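Local coordinates for protein beta-mannosidase (Trichoderma harzianum, PDB 4CVU) that probably hydrolyses terminal, non-reducing beta-D-mannose residues from mannosides, as a fungal member of glycoside hydrolase family 2, at residues Pro54-Leu59 with Asp393-Arg398; Val774-Lys779 with Thr817-Leu822. One frame throughout, in Å; residues are numbered along the deposited sequence.

Interaction 1 of 2, residues Pro54-Leu59 with Asp393-Arg398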
ATOM      1  N   PRO A  54      12.838 -22.913 -12.490  1.00 44.06           N
ATOM      2  CA  PRO A  54      12.891 -21.665 -13.270  1.00 42.41           C
ATOM      3  C   PRO A  54      12.530 -20.394 -12.453  1.00 40.80           C
ATOM      4  O   PRO A  54      11.707 -20.450 -11.561  1.00 39.49           O
ATOM      5  CB  PRO A  54      11.830 -21.880 -14.351  1.00 41.96           C
ATOM      6  CG  PRO A  54      11.382 -23.305 -14.265  1.00 42.94           C
ATOM      7  CD  PRO A  54      11.707 -23.779 -12.884  1.00 43.60           C
ATOM      8  N   SER A  55      13.168 -19.276 -12.776  1.00 39.17           N
ATOM      9  CA  SER A  55      12.835 -17.974 -12.224  1.00 38.56           C
ATOM     10  C   SER A  55      13.459 -16.827 -13.020  1.00 37.50           C
ATOM     11  O   SER A  55      14.116 -17.041 -14.009  1.00 36.66           O
ATOM     12  CB  SER A  55      13.332 -17.876 -10.789  1.00 38.42           C
ATOM     13  OG  SER A  55      12.708 -16.801 -10.114  1.00 39.66           O
ATOM     14  N   GLN A  56      13.252 -15.606 -12.534  1.00 36.38           N
ATOM     15  CA  GLN A  56      14.001 -14.449 -12.959  1.00 36.66           C
ATOM     16  C   GLN A  56      14.404 -13.649 -11.727  1.00 37.57           C
ATOM     17  O   GLN A  56      13.766 -13.735 -10.701  1.00 39.76           O
ATOM     18  CB  GLN A  56      13.157 -13.585 -13.888  1.00 36.44           C
ATOM     19  CG  GLN A  56      12.880 -14.202 -15.248  1.00 36.73           C
ATOM     20  CD  GLN A  56      11.608 -13.652 -15.908  1.00 36.38           C
ATOM     21  OE1 GLN A  56      10.654 -13.318 -15.217  1.00 36.20           O
ATOM     22  NE2 GLN A  56      11.601 -13.542 -17.251  1.00 37.14           N
ATOM     23  N   ALA A  57      15.456 -12.855 -11.838  1.00 38.81           N
ATOM     24  CA  ALA A  57      16.067 -12.203 -10.694  1.00 39.26           C
ATOM     25  C   ALA A  57      15.127 -11.302  -9.873  1.00 37.44           C
ATOM     26  O   ALA A  57      15.176 -11.340  -8.643  1.00 36.75           O
ATOM     27  CB  ALA A  57      17.316 -11.426 -11.137  1.00 39.27           C
ATOM     28  N   HIS A  58      14.265 -10.521 -10.540  1.00 38.67           N
ATOM     29  CA  HIS A  58      13.231  -9.736  -9.813  1.00 38.32           C
ATOM     30  C   HIS A  58      12.446 -10.620  -8.847  1.00 39.56           C
ATOM     31  O   HIS A  58      12.192 -10.229  -7.689  1.00 39.80           O
ATOM     32  CB  HIS A  58      12.255  -9.065 -10.751  1.00 38.29           C
ATOM     33  CG  HIS A  58      12.875  -8.022 -11.600  1.00 39.05           C
ATOM     34  ND1 HIS A  58      13.683  -8.325 -12.671  1.00 39.11           N
ATOM     35  CD2 HIS A  58      12.797  -6.675 -11.546  1.00 37.15           C
ATOM     36  CE1 HIS A  58      14.096  -7.200 -13.226  1.00 39.88           C
ATOM     37  NE2 HIS A  58      13.568  -6.187 -12.559  1.00 38.82           N
ATOM     38  N   LEU A  59      12.073 -11.808  -9.293  1.00 38.24           N
ATOM     39  CA  LEU A  59      11.239 -12.670  -8.451  1.00 39.13           C
ATOM     40  C   LEU A  59      12.036 -13.216  -7.249  1.00 38.11           C
ATOM     41  O   LEU A  59      11.497 -13.310  -6.165  1.00 37.34           O
ATOM     42  CB  LEU A  59      10.576 -13.813  -9.247  1.00 38.70           C
ATOM     43  CG  LEU A  59       9.752 -13.368 -10.473  1.00 40.31           C
ATOM     44  CD1 LEU A  59       9.265 -14.608 -11.216  1.00 39.89           C
ATOM     45  CD2 LEU A  59       8.614 -12.415 -10.090  1.00 38.71           C
ATOM     46  N   ASP A 393       1.650 -11.413 -17.136  1.00 34.52           N
ATOM     47  CA  ASP A 393       2.559 -11.019 -16.082  1.00 35.64           C
ATOM     48  C   ASP A 393       3.828 -10.504 -16.733  1.00 36.50           C
ATOM     49  O   ASP A 393       4.158 -10.873 -17.863  1.00 37.91           O
ATOM     50  CB  ASP A 393       2.796 -12.206 -15.160  1.00 35.16           C
ATOM     51  CG  ASP A 393       3.207 -11.816 -13.727  1.00 34.64           C
ATOM     52  OD1 ASP A 393       4.413 -11.488 -13.488  1.00 34.44           O
ATOM     53  OD2 ASP A 393       2.341 -11.863 -12.799  1.00 34.01           O
ATOM     54  N   ALA A 394       4.535  -9.618 -16.040  1.00 35.67           N
ATOM     55  CA  ALA A 394       5.830  -9.196 -16.544  1.00 35.53           C
ATOM     56  C   ALA A 394       6.900 -10.283 -16.301  1.00 36.24           C
ATOM     57  O   ALA A 394       7.990 -10.229 -16.897  1.00 37.05           O
ATOM     58  CB  ALA A 394       6.232  -7.850 -15.950  1.00 36.15           C
ATOM     59  N   PHE A 395       6.599 -11.240 -15.426  1.00 34.27           N
ATOM     60  CA  PHE A 395       7.504 -12.325 -15.099  1.00 33.67           C
ATOM     61  C   PHE A 395       6.854 -13.684 -15.386  1.00 34.35           C
ATOM     62  O   PHE A 395       6.098 -14.236 -14.592  1.00 36.53           O
ATOM     63  CB  PHE A 395       7.948 -12.205 -13.646  1.00 33.24           C
ATOM     64  CG  PHE A 395       8.342 -10.812 -13.273  1.00 32.11           C
ATOM     65  CD1 PHE A 395       9.576 -10.293 -13.664  1.00 32.87           C
ATOM     66  CD2 PHE A 395       7.499 -10.013 -12.586  1.00 30.61           C
ATOM     67  CE1 PHE A 395       9.934  -9.000 -13.329  1.00 32.23           C
ATOM     68  CE2 PHE A 395       7.833  -8.720 -12.275  1.00 31.38           C
ATOM     69  CZ  PHE A 395       9.057  -8.202 -12.649  1.00 31.77           C
ATOM     70  N   TRP A 396       7.167 -14.220 -16.540  1.00 34.29           N
ATOM     71  CA  TRP A 396       6.516 -15.432 -17.041  1.00 34.44           C
ATOM     72  C   TRP A 396       6.639 -16.612 -16.074  1.00 34.76           C
ATOM     73  O   TRP A 396       5.677 -17.334 -15.883  1.00 33.85           O
ATOM     74  CB  TRP A 396       7.043 -15.809 -18.434  1.00 33.50           C
ATOM     75  CG  TRP A 396       6.229 -15.167 -19.560  1.00 32.00           C
ATOM     76  CD1 TRP A 396       6.570 -14.077 -20.304  1.00 32.80           C
ATOM     77  CD2 TRP A 396       4.937 -15.562 -19.995  1.00 31.68           C
ATOM     78  NE1 TRP A 396       5.559 -13.773 -21.203  1.00 31.81           N
ATOM     79  CE2 TRP A 396       4.549 -14.689 -21.036  1.00 31.34           C
ATOM     80  CE3 TRP A 396       4.071 -16.597 -19.632  1.00 31.72           C
ATOM     81  CZ2 TRP A 396       3.362 -14.817 -21.696  1.00 30.75           C
ATOM     82  CZ3 TRP A 396       2.893 -16.723 -20.277  1.00 32.03           C
ATOM     83  CH2 TRP A 396       2.543 -15.843 -21.332  1.00 31.50           C
ATOM     84  N   PRO A 397       7.792 -16.758 -15.408  1.00 35.66           N
ATOM     85  CA  PRO A 397       7.848 -17.878 -14.479  1.00 36.48           C
ATOM     86  C   PRO A 397       6.739 -17.962 -13.424  1.00 37.18           C
ATOM     87  O   PRO A 397       6.409 -19.064 -12.992  1.00 39.72           O
ATOM     88  CB  PRO A 397       9.210 -17.711 -13.830  1.00 37.09           C
ATOM     89  CG  PRO A 397      10.039 -17.075 -14.889  1.00 37.15           C
ATOM     90  CD  PRO A 397       9.084 -16.072 -15.500  1.00 35.35           C
ATOM     91  N   ARG A 398       6.160 -16.841 -12.990  1.00 35.94           N
ATOM     92  CA  ARG A 398       5.160 -16.944 -11.921  1.00 36.39           C
ATOM     93  C   ARG A 398       3.754 -17.133 -12.465  1.00 35.27           C
ATOM     94  O   ARG A 398       2.787 -17.212 -11.705  1.00 34.08           O
ATOM     95  CB  ARG A 398       5.246 -15.736 -10.949  1.00 36.39           C
ATOM     96  CG  ARG A 398       4.926 -14.374 -11.537  1.00 36.54           C
ATOM     97  CD  ARG A 398       5.041 -13.335 -10.408  1.00 36.52           C
ATOM     98  NE  ARG A 398       4.830 -11.983 -10.889  1.00 35.71           N
ATOM     99  CZ  ARG A 398       4.734 -10.925 -10.087  1.00 34.93           C
ATOM    100  NH1 ARG A 398       4.908 -11.058  -8.776  1.00 35.76           N
ATOM    101  NH2 ARG A 398       4.499  -9.729 -10.585  1.00 34.12           N
TER
HETATM  102  O   HOH W   1       8.859 -12.559 -18.339  1.00 36.70           O
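Leu59 and His58 close on the side chain of Phe395 from the helix beginning at Ala57. The CD2 methyl of Leu59 comes in obliquely near the root of the ring, 3.6 Å from CG of Phe395, and the same methyl also lies over one face of the Arg398 guanidinium. Further out along the ring, His58 CB stands 3.5 Å from Phe395 CE1, and the two ring planes are turned 34° apart with centroids 5.2 Å from each other. Gln56 adds a polar neighbour: its OE1 sits at the ring edge of Phe395 and 3.2 Å from CD of Pro397, buried without a hydrogen-bonding partner. Its CG lies anti to the carbonyl carbon (chi1 -69°), and the extended chain beyond carries the amide across the Pro397 ring at about a right angle. A water links NE2 of Gln56 to the loop backbone, accepting from NE2 and from Trp396 N and donating to Ala394 O at 2.9 Å. With an alanine at Phe395 the ring surface that meets His58 and the CD2 methyl of Leu59 would be gone, which would probably leave a gap between helix and loop. Behind this layer, Asp393 OD1 accepts two hydrogen bonds, from Phe395 N through its anti lone pair and from Arg398 NE at 2.7 Å on the syn side, nearly straight (172°). Arg403 pairs with the other carboxylate oxygen, and Glu69 with NH1 of Arg398, so the guanidinium is held between acids. The Asp393-Phe395 bond is an Asx turn that shapes the loop after strand 380-389, probably part of the family's (beta/alpha)8 catalytic barrel; Phe395 and Pro397 join it to helix 57-63 of the galactose-binding-like domain, with Gln56 at the N-cap.

Interaction 2 of 2, residues Val774-Lys779 with Thr817-Leu822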
ATOM      1  N   VAL A 774     -40.917   2.024 -22.156  1.00 49.84           N
ATOM      2  CA  VAL A 774     -41.384   2.537 -20.870  1.00 49.88           C
ATOM      3  C   VAL A 774     -40.696   3.862 -20.555  1.00 50.41           C
ATOM      4  O   VAL A 774     -39.674   4.178 -21.152  1.00 48.74           O
ATOM      5  CB  VAL A 774     -41.134   1.530 -19.741  1.00 48.38           C
ATOM      6  CG1 VAL A 774     -41.835   0.216 -20.051  1.00 48.78           C
ATOM      7  CG2 VAL A 774     -39.654   1.305 -19.530  1.00 47.76           C
ATOM      8  N   ASP A 775     -41.254   4.632 -19.623  1.00 49.64           N
ATOM      9  CA  ASP A 775     -40.541   5.788 -19.049  1.00 50.55           C
ATOM     10  C   ASP A 775     -39.634   5.277 -17.921  1.00 48.93           C
ATOM     11  O   ASP A 775     -39.668   4.094 -17.599  1.00 48.45           O
ATOM     12  CB  ASP A 775     -41.527   6.889 -18.570  1.00 51.34           C
ATOM     13  CG  ASP A 775     -42.441   6.446 -17.418  1.00 54.33           C
ATOM     14  OD1 ASP A 775     -42.119   5.485 -16.692  1.00 53.72           O
ATOM     15  OD2 ASP A 775     -43.516   7.085 -17.224  1.00 57.68           O
ATOM     16  N   LEU A 776     -38.849   6.152 -17.312  1.00 49.97           N
ATOM     17  CA  LEU A 776     -37.786   5.719 -16.366  1.00 51.97           C
ATOM     18  C   LEU A 776     -38.296   5.391 -14.949  1.00 51.07           C
ATOM     19  O   LEU A 776     -37.521   4.999 -14.054  1.00 49.78           O
ATOM     20  CB  LEU A 776     -36.633   6.720 -16.373  1.00 50.33           C
ATOM     21  CG  LEU A 776     -36.118   7.063 -17.796  1.00 52.29           C
ATOM     22  CD1 LEU A 776     -35.031   8.125 -17.789  1.00 51.66           C
ATOM     23  CD2 LEU A 776     -35.598   5.832 -18.524  1.00 52.72           C
ATOM     24  N   LYS A 777     -39.607   5.533 -14.771  1.00 52.19           N
ATOM     25  CA  LYS A 777     -40.327   4.968 -13.636  1.00 54.98           C
ATOM     26  C   LYS A 777     -40.884   3.570 -13.965  1.00 55.19           C
ATOM     27  O   LYS A 777     -41.324   2.843 -13.081  1.00 55.53           O
ATOM     28  CB  LYS A 777     -41.480   5.911 -13.207  1.00 56.41           C
ATOM     29  CG  LYS A 777     -41.036   7.136 -12.411  1.00 59.64           C
ATOM     30  CD  LYS A 777     -40.219   6.716 -11.195  1.00 61.45           C
ATOM     31  CE  LYS A 777     -40.062   7.816 -10.187  1.00 66.46           C
ATOM     32  NZ  LYS A 777     -39.535   7.232  -8.923  1.00 69.98           N
ATOM     33  N   GLY A 778     -40.872   3.198 -15.239  1.00 54.12           N
ATOM     34  CA  GLY A 778     -41.346   1.874 -15.655  1.00 55.24           C
ATOM     35  C   GLY A 778     -42.784   1.803 -16.168  1.00 56.27           C
ATOM     36  O   GLY A 778     -43.266   0.725 -16.530  1.00 56.27           O
ATOM     37  N   LYS A 779     -43.451   2.946 -16.242  1.00 55.58           N
ATOM     38  CA  LYS A 779     -44.795   3.011 -16.793  1.00 58.33           C
ATOM     39  C   LYS A 779     -44.740   2.959 -18.324  1.00 56.41           C
ATOM     40  O   LYS A 779     -44.030   3.736 -18.935  1.00 56.39           O
ATOM     41  CB  LYS A 779     -45.470   4.309 -16.342  1.00 59.65           C
ATOM     42  CG  LYS A 779     -46.950   4.376 -16.664  1.00 64.02           C
ATOM     43  CD  LYS A 779     -47.566   5.658 -16.110  1.00 67.93           C
ATOM     44  CE  LYS A 779     -49.021   5.814 -16.536  1.00 68.74           C
ATOM     45  NZ  LYS A 779     -49.838   4.650 -16.105  1.00 71.59           N
ATOM     46  N   THR A 817     -37.961  12.277 -24.529  1.00 55.32           N
ATOM     47  CA  THR A 817     -36.877  11.365 -24.879  1.00 53.12           C
ATOM     48  C   THR A 817     -35.881  11.191 -23.740  1.00 51.89           C
ATOM     49  O   THR A 817     -35.165  10.183 -23.700  1.00 55.08           O
ATOM     50  CB  THR A 817     -36.166  11.793 -26.168  1.00 52.14           C
ATOM     51  OG1 THR A 817     -35.710  13.134 -26.032  1.00 52.20           O
ATOM     52  CG2 THR A 817     -37.114  11.713 -27.341  1.00 52.39           C
ATOM     53  N   SER A 818     -35.842  12.127 -22.803  1.00 50.20           N
ATOM     54  CA  SER A 818     -35.001  11.964 -21.623  1.00 52.55           C
ATOM     55  C   SER A 818     -35.718  11.233 -20.501  1.00 50.55           C
ATOM     56  O   SER A 818     -35.204  11.086 -19.402  1.00 53.36           O
ATOM     57  CB  SER A 818     -34.413  13.299 -21.164  1.00 54.25           C
ATOM     58  OG  SER A 818     -35.416  14.114 -20.613  1.00 63.46           O
ATOM     59  N   ASP A 819     -36.924  10.787 -20.784  1.00 52.14           N
ATOM     60  CA  ASP A 819     -37.706   9.983 -19.850  1.00 53.44           C
ATOM     61  C   ASP A 819     -38.266   8.801 -20.657  1.00 52.25           C
ATOM     62  O   ASP A 819     -39.464   8.596 -20.736  1.00 50.16           O
ATOM     63  CB  ASP A 819     -38.816  10.845 -19.210  1.00 55.57           C
ATOM     64  CG  ASP A 819     -39.507  10.167 -18.026  1.00 56.67           C
ATOM     65  OD1 ASP A 819     -38.954   9.218 -17.430  1.00 59.16           O
ATOM     66  OD2 ASP A 819     -40.628  10.593 -17.684  1.00 59.12           O
ATOM     67  N   ALA A 820     -37.350   8.060 -21.305  1.00 50.84           N
ATOM     68  CA  ALA A 820     -37.731   6.937 -22.159  1.00 47.98           C
ATOM     69  C   ALA A 820     -36.629   5.901 -22.332  1.00 47.00           C
ATOM     70  O   ALA A 820     -35.471   6.229 -22.532  1.00 45.37           O
ATOM     71  CB  ALA A 820     -38.145   7.459 -23.518  1.00 49.07           C
ATOM     72  N   VAL A 821     -37.011   4.636 -22.310  1.00 46.39           N
ATOM     73  CA  VAL A 821     -36.085   3.569 -22.647  1.00 45.09           C
ATOM     74  C   VAL A 821     -36.848   2.468 -23.348  1.00 44.56           C
ATOM     75  O   VAL A 821     -38.011   2.173 -23.017  1.00 43.00           O
ATOM     76  CB  VAL A 821     -35.360   3.020 -21.391  1.00 44.98           C
ATOM     77  CG1 VAL A 821     -36.342   2.356 -20.438  1.00 45.55           C
ATOM     78  CG2 VAL A 821     -34.260   2.039 -21.784  1.00 44.88           C
ATOM     79  N   LEU A 822     -36.173   1.857 -24.321  1.00 44.01           N
ATOM     80  CA  LEU A 822     -36.704   0.750 -25.088  1.00 43.85           C
ATOM     81  C   LEU A 822     -35.998  -0.510 -24.654  1.00 43.49           C
ATOM     82  O   LEU A 822     -34.794  -0.607 -24.792  1.00 42.35           O
ATOM     83  CB  LEU A 822     -36.483   0.966 -26.587  1.00 44.20           C
ATOM     84  CG  LEU A 822     -36.741  -0.244 -27.519  1.00 45.98           C
ATOM     85  CD1 LEU A 822     -38.170  -0.750 -27.429  1.00 46.47           C
ATOM     86  CD2 LEU A 822     -36.443   0.136 -28.967  1.00 46.77           C
TER
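An antiparallel strand pair of the Mannosidase Ig/CBM-like domain ends here, where strand 765-774 runs out into a type I beta turn beside the start of strand 821-830. Val774 and Val821 form a hydrogen-bonded pair: Val774 N reaches Val821 O at 3.0 Å, and Val821 N returns to Val774 O at 2.9 Å. Their side chains project together from the same face of the sheet, CG2 of Val774 touching CG1 of Val821 at 3.6 Å. Beyond this pair the ladder gives way to the turn from Asp775 to Gly778, closed by Gly778 N to Asp775 O, and a side chain takes over the pairing. Asp819 has CG anti to its own N (chi1 -169°), which swings OD1 to the N-H of Leu776 at 3.1 Å, met from above the carboxylate plane in a nearly straight bond (166°). The Leu776 chain runs alongside the Asp819 side chain, antiparallel to it, its CD1 3.4 Å from Ser818 O and its CD2 packing on Val821 CB. The carboxylates of Asp775 and Asp819 come close, OD2 to OD2 4.6 Å; Asp775 OD1 accepts from Lys779 N, while Asp819 OD2 has a long, weak ion pair with Lys858.

Overall arrangement
The two contacts lie far apart in the chain's fold, with centres about 53 Å apart and nearest atoms about 39 Å apart, and they follow in series along the sequence. Interaction 1 spans 333 intervening residues and joins different parts of the enzyme: helix 57-63, in the N-terminal galactose-binding-like region, and the loop following strand 380-389 of the parallel core, probably the (beta/alpha)8 catalytic domain of family 2. Interaction 2 bridges just 37 residues inside one Ig/CBM-like domain, at the end of a pair of neighbouring strands in its four-stranded antiparallel sheet. They share no sheet or helix, so one ties regions together while the other closes the end of two inner strands where one runs into a turn.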